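Local coordinates for bromodomain factor 2 protein (Trypanosoma cruzi, PDB 6NIM) that probably recognises acetylated lysines, as on histones, through its bromodomain, at residues K30-P35 with A81-Y86; Y50-S55 with Q73-Q78. One frame throughout, in Å; residues are numbered along the deposited sequence.

Contact 1. Residues K30-P35 with A81-Y86. With SO4 (sulfate ion), chain D.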
ATOM      1  N   LYS A  30      14.869 -12.903  10.658  1.00 23.35           N
ATOM      2  CA  LYS A  30      13.676 -13.784  10.614  1.00 23.36           C
ATOM      3  C   LYS A  30      12.417 -13.024  11.069  1.00 24.49           C
ATOM      4  O   LYS A  30      11.504 -13.623  11.685  1.00 25.43           O
ATOM      5  CB  LYS A  30      13.956 -15.022  11.465  1.00 27.02           C
ATOM      6  CG  LYS A  30      15.214 -15.771  11.075  1.00 28.31           C
ATOM      7  CD  LYS A  30      15.321 -17.102  11.799  1.00 33.27           C
ATOM      8  CE  LYS A  30      16.690 -17.715  11.636  1.00 37.65           C
ATOM      9  NZ  LYS A  30      16.943 -18.083  10.227  1.00 40.96           N
ATOM     10  N   MET A  31      12.346 -11.732  10.769  1.00 21.07           N
ATOM     11  CA  MET A  31      11.276 -10.848  11.276  1.00 21.09           C
ATOM     12  C   MET A  31      10.044 -10.938  10.360  1.00 19.12           C
ATOM     13  O   MET A  31       8.979 -10.427  10.725  1.00 18.58           O
ATOM     14  CB  MET A  31      11.794  -9.408  11.357  1.00 20.82           C
ATOM     15  CG  MET A  31      12.185  -8.844  10.023  1.00 19.68           C
ATOM     16  SD  MET A  31      12.848  -7.161  10.139  1.00 19.29           S
ATOM     17  CE  MET A  31      11.348  -6.227  10.452  1.00 21.54           C
ATOM     18  N   PHE A  32      10.172 -11.595   9.207  1.00 18.67           N
ATOM     19  CA  PHE A  32       9.093 -11.721   8.199  1.00 19.33           C
ATOM     20  C   PHE A  32       8.678 -13.193   8.009  1.00 20.80           C
ATOM     21  O   PHE A  32       7.836 -13.463   7.143  1.00 18.78           O
ATOM     22  CB  PHE A  32       9.565 -11.164   6.853  1.00 18.32           C
ATOM     23  CG  PHE A  32       9.925  -9.699   6.813  1.00 18.76           C
ATOM     24  CD1 PHE A  32       9.033  -8.721   7.236  1.00 18.95           C
ATOM     25  CD2 PHE A  32      11.169  -9.305   6.339  1.00 18.61           C
ATOM     26  CE1 PHE A  32       9.369  -7.380   7.170  1.00 19.01           C
ATOM     27  CE2 PHE A  32      11.495  -7.960   6.259  1.00 19.01           C
ATOM     28  CZ  PHE A  32      10.603  -7.005   6.677  1.00 18.54           C
ATOM     29  N   HIS A  33       9.251 -14.133   8.756  1.00 20.71           N
ATOM     30  CA  HIS A  33       9.018 -15.572   8.477  1.00 21.37           C
ATOM     31  C   HIS A  33       7.593 -15.968   8.876  1.00 22.09           C
ATOM     32  O   HIS A  33       7.034 -16.843   8.208  1.00 24.99           O
ATOM     33  CB  HIS A  33      10.088 -16.475   9.109  1.00 22.12           C
ATOM     34  CG  HIS A  33      11.390 -16.482   8.393  1.00 22.07           C
ATOM     35  ND1 HIS A  33      12.434 -17.311   8.773  1.00 21.98           N
ATOM     36  CD2 HIS A  33      11.845 -15.749   7.354  1.00 22.04           C
ATOM     37  CE1 HIS A  33      13.476 -17.087   8.004  1.00 21.86           C
ATOM     38  NE2 HIS A  33      13.134 -16.141   7.111  1.00 21.85           N
ATOM     39  N   HIS A  34       7.055 -15.424   9.970  1.00 22.52           N
ATOM     40  CA  HIS A  34       5.822 -15.944  10.619  1.00 24.90           C
ATOM     41  C   HIS A  34       4.921 -14.800  11.055  1.00 23.70           C
ATOM     42  O   HIS A  34       5.400 -13.692  11.289  1.00 20.84           O
ATOM     43  CB  HIS A  34       6.202 -16.864  11.789  1.00 25.39           C
ATOM     44  CG  HIS A  34       6.967 -18.060  11.332  1.00 27.26           C
ATOM     45  ND1 HIS A  34       6.371 -19.108  10.633  1.00 29.50           N
ATOM     46  CD2 HIS A  34       8.267 -18.382  11.468  1.00 28.34           C
ATOM     47  CE1 HIS A  34       7.295 -19.998  10.329  1.00 27.55           C
ATOM     48  NE2 HIS A  34       8.456 -19.588  10.848  1.00 29.20           N
ATOM     49  N   PRO A  35       3.595 -15.034  11.164  1.00 24.65           N
ATOM     50  CA  PRO A  35       2.674 -14.056  11.740  1.00 24.22           C
ATOM     51  C   PRO A  35       3.122 -13.595  13.132  1.00 24.55           C
ATOM     52  O   PRO A  35       3.672 -14.376  13.891  1.00 24.43           O
ATOM     53  CB  PRO A  35       1.328 -14.805  11.864  1.00 25.74           C
ATOM     54  CG  PRO A  35       1.441 -15.941  10.884  1.00 25.91           C
ATOM     55  CD  PRO A  35       2.902 -16.285  10.787  1.00 24.92           C
ATOM     56  N   ALA A  81       5.885  -2.518   4.725  1.00 17.78           N
ATOM     57  CA  ALA A  81       5.297  -1.267   5.276  1.00 18.59           C
ATOM     58  C   ALA A  81       4.932  -1.483   6.747  1.00 18.99           C
ATOM     59  O   ALA A  81       5.189  -0.597   7.577  1.00 18.15           O
ATOM     60  CB  ALA A  81       4.091  -0.842   4.433  1.00 17.99           C
ATOM     61  N   ASN A  82       4.380  -2.650   7.084  1.00 18.49           N
ATOM     62  CA  ASN A  82       3.967  -2.967   8.473  1.00 19.58           C
ATOM     63  C   ASN A  82       5.180  -2.795   9.394  1.00 20.00           C
ATOM     64  O   ASN A  82       5.048  -2.214  10.496  1.00 18.10           O
ATOM     65  CB  ASN A  82       3.341  -4.360   8.556  1.00 19.44           C
ATOM     66  CG  ASN A  82       1.980  -4.466   7.889  1.00 20.79           C
ATOM     67  OD1 ASN A  82       1.340  -3.464   7.567  1.00 20.14           O
ATOM     68  ND2 ASN A  82       1.510  -5.694   7.701  1.00 21.11           N
ATOM     69  N   ALA A  83       6.320  -3.331   8.971  1.00 19.08           N
ATOM     70  CA  ALA A  83       7.556  -3.370   9.776  1.00 18.15           C
ATOM     71  C   ALA A  83       8.109  -1.941   9.890  1.00 18.10           C
ATOM     72  O   ALA A  83       8.620  -1.605  10.970  1.00 19.66           O
ATOM     73  CB  ALA A  83       8.547  -4.326   9.182  1.00 17.19           C
ATOM     74  N   LEU A  84       8.031  -1.157   8.819  1.00 17.39           N
ATOM     75  CA  LEU A  84       8.501   0.261   8.833  1.00 18.73           C
ATOM     76  C   LEU A  84       7.604   1.094   9.761  1.00 19.60           C
ATOM     77  O   LEU A  84       8.159   1.939  10.510  1.00 20.25           O
ATOM     78  CB  LEU A  84       8.544   0.808   7.408  1.00 18.18           C
ATOM     79  CG  LEU A  84       9.724   0.276   6.608  1.00 17.97           C
ATOM     80  CD1 LEU A  84       9.567   0.584   5.143  1.00 17.95           C
ATOM     81  CD2 LEU A  84      11.058   0.793   7.180  1.00 17.06           C
ATOM     82  N   GLU A  85       6.295   0.828   9.789  1.00 20.28           N
ATOM     83  CA  GLU A  85       5.367   1.558  10.702  1.00 23.63           C
ATOM     84  C   GLU A  85       5.589   1.124  12.155  1.00 21.66           C
ATOM     85  O   GLU A  85       5.588   1.987  13.055  1.00 21.53           O
ATOM     86  CB  GLU A  85       3.891   1.305  10.370  1.00 27.24           C
ATOM     87  CG  GLU A  85       3.439   1.788   9.016  1.00 34.30           C
ATOM     88  CD  GLU A  85       2.084   1.215   8.582  1.00 42.37           C
ATOM     89  OE1 GLU A  85       1.166   1.157   9.439  1.00 42.40           O
ATOM     90  OE2 GLU A  85       1.941   0.802   7.395  1.00 48.45           O
ATOM     91  N   TYR A  86       5.666  -0.177  12.407  1.00 21.49           N
ATOM     92  CA  TYR A  86       5.630  -0.728  13.779  1.00 21.50           C
ATOM     93  C   TYR A  86       6.971  -0.545  14.484  1.00 22.06           C
ATOM     94  O   TYR A  86       6.946  -0.219  15.688  1.00 21.97           O
ATOM     95  CB  TYR A  86       5.223  -2.210  13.797  1.00 21.40           C
ATOM     96  CG  TYR A  86       5.160  -2.729  15.200  1.00 22.45           C
ATOM     97  CD1 TYR A  86       4.077  -2.420  16.009  1.00 25.80           C
ATOM     98  CD2 TYR A  86       6.228  -3.425  15.758  1.00 22.88           C
ATOM     99  CE1 TYR A  86       4.022  -2.859  17.323  1.00 24.88           C
ATOM    100  CE2 TYR A  86       6.176  -3.889  17.065  1.00 23.29           C
ATOM    101  CZ  TYR A  86       5.070  -3.584  17.852  1.00 23.68           C
ATOM    102  OH  TYR A  86       5.023  -4.001  19.156  1.00 26.90           O
TER
HETATM  103  S   SO4 D 202      12.422 -20.003  11.031  1.00 56.31           S
HETATM  104  O1  SO4 D 202      11.630 -21.175  10.795  1.00 57.02           O
HETATM  105  O2  SO4 D 202      11.596 -18.833  10.880  1.00 49.11           O
HETATM  106  O3  SO4 D 202      13.518 -19.955  10.075  1.00 57.11           O
HETATM  107  O4  SO4 D 202      12.949 -20.030  12.369  1.00 52.42           O
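The Phe32 ring carries Met31 CG over the centre of one face, 3.8 Å above the plane, while Ala83 CB approaches obliquely and stops 3.7 Å from Phe32 CE1. Met31 reaches the same methyl: with CG between the backbone N and the carbonyl carbon (chi1 62°) and a bend at chi3 (-74°), its terminal CE comes 3.6 Å from Ala83 CB. Met31 CE and Phe32 CE1 thus converge on one small side chain of helix 69-86, with Phe100 also against the Phe32 ring. Next door the His33 ring has Lys30 CA over one face, stacks with Trp24, and meets a sulfate, probably from the crystallisation liquor, at its edge. His33 ND1 donates to sulfate O2 at 2.7 Å, angle 154°; His34 NE2 adds a weak bond to the same oxygen at 3.2 Å. Met31 and Phe32 probably occupy the place of the last two residues of the WPF shelf in the bromodomain ZA loop, so this packing probably shapes the acetyl-lysine pocket wall. Across the two segments the chemistry is purely apolar. At the sulfate end, His33 NE2 is bonded to Trp24 O while ND1 donates to the anion, which is consistent with a doubly protonated, positively charged imidazole.

Contact 2. Residues Y50-S55 with Q73-Q78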
ATOM      1  N   TYR A  50      -3.385  -4.676   8.724  1.00 30.14           N
ATOM      2  CA  TYR A  50      -3.246  -5.602   7.574  1.00 29.86           C
ATOM      3  C   TYR A  50      -2.009  -6.469   7.776  1.00 26.40           C
ATOM      4  O   TYR A  50      -1.049  -6.386   7.016  1.00 23.03           O
ATOM      5  CB  TYR A  50      -3.125  -4.809   6.280  1.00 33.81           C
ATOM      6  CG  TYR A  50      -4.257  -3.862   5.977  1.00 39.76           C
ATOM      7  CD1 TYR A  50      -5.569  -4.306   5.904  1.00 43.75           C
ATOM      8  CD2 TYR A  50      -4.000  -2.530   5.696  1.00 48.71           C
ATOM      9  CE1 TYR A  50      -6.603  -3.441   5.581  1.00 50.16           C
ATOM     10  CE2 TYR A  50      -5.020  -1.653   5.374  1.00 53.44           C
ATOM     11  CZ  TYR A  50      -6.324  -2.110   5.319  1.00 54.89           C
ATOM     12  OH  TYR A  50      -7.315  -1.230   4.992  1.00 62.64           O
ATOM     13  N   PRO A  51      -1.986  -7.311   8.817  1.00 26.22           N
ATOM     14  CA  PRO A  51      -0.845  -8.182   9.059  1.00 25.21           C
ATOM     15  C   PRO A  51      -0.662  -9.138   7.873  1.00 24.41           C
ATOM     16  O   PRO A  51      -1.612  -9.601   7.303  1.00 21.56           O
ATOM     17  CB  PRO A  51      -1.243  -8.919  10.341  1.00 26.24           C
ATOM     18  CG  PRO A  51      -2.756  -8.946  10.248  1.00 28.16           C
ATOM     19  CD  PRO A  51      -3.085  -7.552   9.768  1.00 29.24           C
ATOM     20  N   VAL A  52       0.586  -9.404   7.527  1.00 22.96           N
ATOM     21  CA  VAL A  52       0.953 -10.399   6.490  1.00 22.78           C
ATOM     22  C   VAL A  52       2.422 -10.745   6.716  1.00 21.38           C
ATOM     23  O   VAL A  52       3.201  -9.880   7.200  1.00 22.25           O
ATOM     24  CB  VAL A  52       0.649  -9.875   5.078  1.00 25.79           C
ATOM     25  CG1 VAL A  52       1.386  -8.588   4.782  1.00 23.52           C
ATOM     26  CG2 VAL A  52       0.931 -10.914   3.999  1.00 28.71           C
ATOM     27  N   ASP A  53       2.799 -11.965   6.384  1.00 19.98           N
ATOM     28  CA  ASP A  53       4.167 -12.486   6.615  1.00 18.37           C
ATOM     29  C   ASP A  53       4.467 -13.449   5.450  1.00 17.56           C
ATOM     30  O   ASP A  53       3.501 -13.792   4.720  1.00 17.20           O
ATOM     31  CB  ASP A  53       4.275 -13.174   7.963  1.00 19.85           C
ATOM     32  CG  ASP A  53       3.370 -14.386   7.954  1.00 21.19           C
ATOM     33  OD1 ASP A  53       2.140 -14.179   8.105  1.00 19.97           O
ATOM     34  OD2 ASP A  53       3.891 -15.460   7.656  1.00 21.95           O
ATOM     35  N   LEU A  54       5.736 -13.829   5.253  1.00 17.51           N
ATOM     36  CA  LEU A  54       6.163 -14.674   4.106  1.00 16.76           C
ATOM     37  C   LEU A  54       5.478 -16.054   4.145  1.00 17.82           C
ATOM     38  O   LEU A  54       5.177 -16.567   3.055  1.00 18.19           O
ATOM     39  CB  LEU A  54       7.686 -14.818   4.095  1.00 16.63           C
ATOM     40  CG  LEU A  54       8.453 -13.522   3.770  1.00 17.43           C
ATOM     41  CD1 LEU A  54       9.948 -13.753   3.979  1.00 18.66           C
ATOM     42  CD2 LEU A  54       8.146 -13.052   2.360  1.00 18.70           C
ATOM     43  N   SER A  55       5.234 -16.632   5.321  1.00 18.64           N
ATOM     44  CA  SER A  55       4.584 -17.971   5.428  1.00 19.95           C
ATOM     45  C   SER A  55       3.154 -17.851   4.918  1.00 20.07           C
ATOM     46  O   SER A  55       2.714 -18.682   4.093  1.00 20.71           O
ATOM     47  CB  SER A  55       4.631 -18.543   6.831  1.00 19.77           C
ATOM     48  OG  SER A  55       5.938 -18.974   7.132  1.00 21.12           O
ATOM     49  N   GLN A  73       3.302  -9.165  -5.090  1.00 18.58           N
ATOM     50  CA  GLN A  73       4.264  -8.063  -4.833  1.00 18.75           C
ATOM     51  C   GLN A  73       3.665  -7.063  -3.841  1.00 17.86           C
ATOM     52  O   GLN A  73       4.386  -6.633  -2.951  1.00 18.41           O
ATOM     53  CB  GLN A  73       4.674  -7.379  -6.129  1.00 19.34           C
ATOM     54  CG  GLN A  73       5.491  -8.307  -6.991  1.00 21.03           C
ATOM     55  CD  GLN A  73       5.802  -7.706  -8.325  1.00 25.20           C
ATOM     56  OE1 GLN A  73       6.094  -6.512  -8.426  1.00 26.58           O
ATOM     57  NE2 GLN A  73       5.808  -8.567  -9.331  1.00 22.55           N
ATOM     58  N   ASN A  74       2.380  -6.753  -3.972  1.00 20.38           N
ATOM     59  CA  ASN A  74       1.661  -5.801  -3.085  1.00 21.33           C
ATOM     60  C   ASN A  74       1.578  -6.390  -1.669  1.00 19.54           C
ATOM     61  O   ASN A  74       1.672  -5.619  -0.716  1.00 18.66           O
ATOM     62  CB  ASN A  74       0.323  -5.419  -3.726  1.00 24.00           C
ATOM     63  CG  ASN A  74       0.538  -4.546  -4.953  1.00 31.05           C
ATOM     64  OD1 ASN A  74       1.620  -3.977  -5.162  1.00 36.42           O
ATOM     65  ND2 ASN A  74      -0.477  -4.426  -5.787  1.00 30.83           N
ATOM     66  N   ALA A  75       1.415  -7.708  -1.518  1.00 18.91           N
ATOM     67  CA  ALA A  75       1.373  -8.397  -0.208  1.00 18.33           C
ATOM     68  C   ALA A  75       2.745  -8.285   0.455  1.00 18.01           C
ATOM     69  O   ALA A  75       2.834  -7.949   1.639  1.00 18.24           O
ATOM     70  CB  ALA A  75       0.951  -9.839  -0.364  1.00 19.31           C
ATOM     71  N   VAL A  76       3.800  -8.488  -0.317  1.00 17.35           N
ATOM     72  CA  VAL A  76       5.175  -8.317   0.215  1.00 16.90           C
ATOM     73  C   VAL A  76       5.379  -6.846   0.604  1.00 16.94           C
ATOM     74  O   VAL A  76       5.926  -6.555   1.700  1.00 17.19           O
ATOM     75  CB  VAL A  76       6.201  -8.775  -0.835  1.00 16.83           C
ATOM     76  CG1 VAL A  76       7.602  -8.318  -0.480  1.00 17.24           C
ATOM     77  CG2 VAL A  76       6.146 -10.277  -1.021  1.00 16.65           C
ATOM     78  N   ALA A  77       4.938  -5.915  -0.238  1.00 17.25           N
ATOM     79  CA  ALA A  77       5.059  -4.468   0.082  1.00 17.64           C
ATOM     80  C   ALA A  77       4.334  -4.179   1.406  1.00 18.35           C
ATOM     81  O   ALA A  77       4.872  -3.457   2.305  1.00 17.21           O
ATOM     82  CB  ALA A  77       4.517  -3.666  -1.072  1.00 16.48           C
ATOM     83  N   GLN A  78       3.144  -4.756   1.615  1.00 18.10           N
ATOM     84  CA  GLN A  78       2.354  -4.454   2.836  1.00 19.22           C
ATOM     85  C   GLN A  78       3.096  -4.996   4.053  1.00 18.81           C
ATOM     86  O   GLN A  78       3.138  -4.326   5.097  1.00 17.28           O
ATOM     87  CB  GLN A  78       0.934  -5.036   2.769  1.00 20.22           C
ATOM     88  CG  GLN A  78       0.150  -4.753   4.043  1.00 20.09           C
ATOM     89  CD  GLN A  78      -0.188  -3.296   4.102  1.00 22.93           C
ATOM     90  OE1 GLN A  78      -0.873  -2.814   3.205  1.00 26.46           O
ATOM     91  NE2 GLN A  78       0.295  -2.597   5.131  1.00 22.01           N
TER
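From Pro51 to Asp53 the chain runs extended past helix 69-86 before turning into helix 54-62, and the backbones come closest where Val52 CA lies 7.0 Å from Ala75 CA. Val52 turns one methyl to the backbone of the helix: CG1 sits 3.5 Å from Ala75 O and 4.0 Å from Gln78 C. The other, CG2, reaches Ala75 CB more loosely, at 4.5 Å. Gln78 CG, anti to the backbone N (chi1 178°), lies 3.6 Å from Tyr50 O; the bend at chi2 (71°) then sets Gln78 CD 4.0 Å from Tyr50 CB. The phenol ring and the amide are inclined by 56°, with OE1 approaching the ring obliquely. This is where the bromodomain ZA loop, the long link between the first two bundle helices, ends against the helix usually called B. Gln78 NE2 is bonded to Asn82 OD1, and Asn82 ND2 donates to Tyr50 O, so one asparagine ties both partners together. Beyond Val52, Asp53 takes the N-cap position: its OD2 accepts a weak bond from Ser55 N at 2.9 Å, and OD1 pairs with Thr56 OG1.

In the fold
Along the chain the order is 30-35, 50-55, 73-78, 81-86, so contact 2 falls entirely within the span bracketed by contact 1. Their centres are about 9 Å apart, and both lean on helix 69-86, contact 1 near its C-terminal end and contact 2 nearer the middle. They also touch directly: His33 O pairs with Ser55 OG at 2.6 Å, which ties the early ZA loop to the start of helix 54-62, and Asn82 of contact 1 reaches into contact 2, holding the end of the loop to helix 69-86. Helix 92-110 adds packing to both, as part of the bromodomain four-helix bundle, at whose loop end acetyl-lysine is expected to bind.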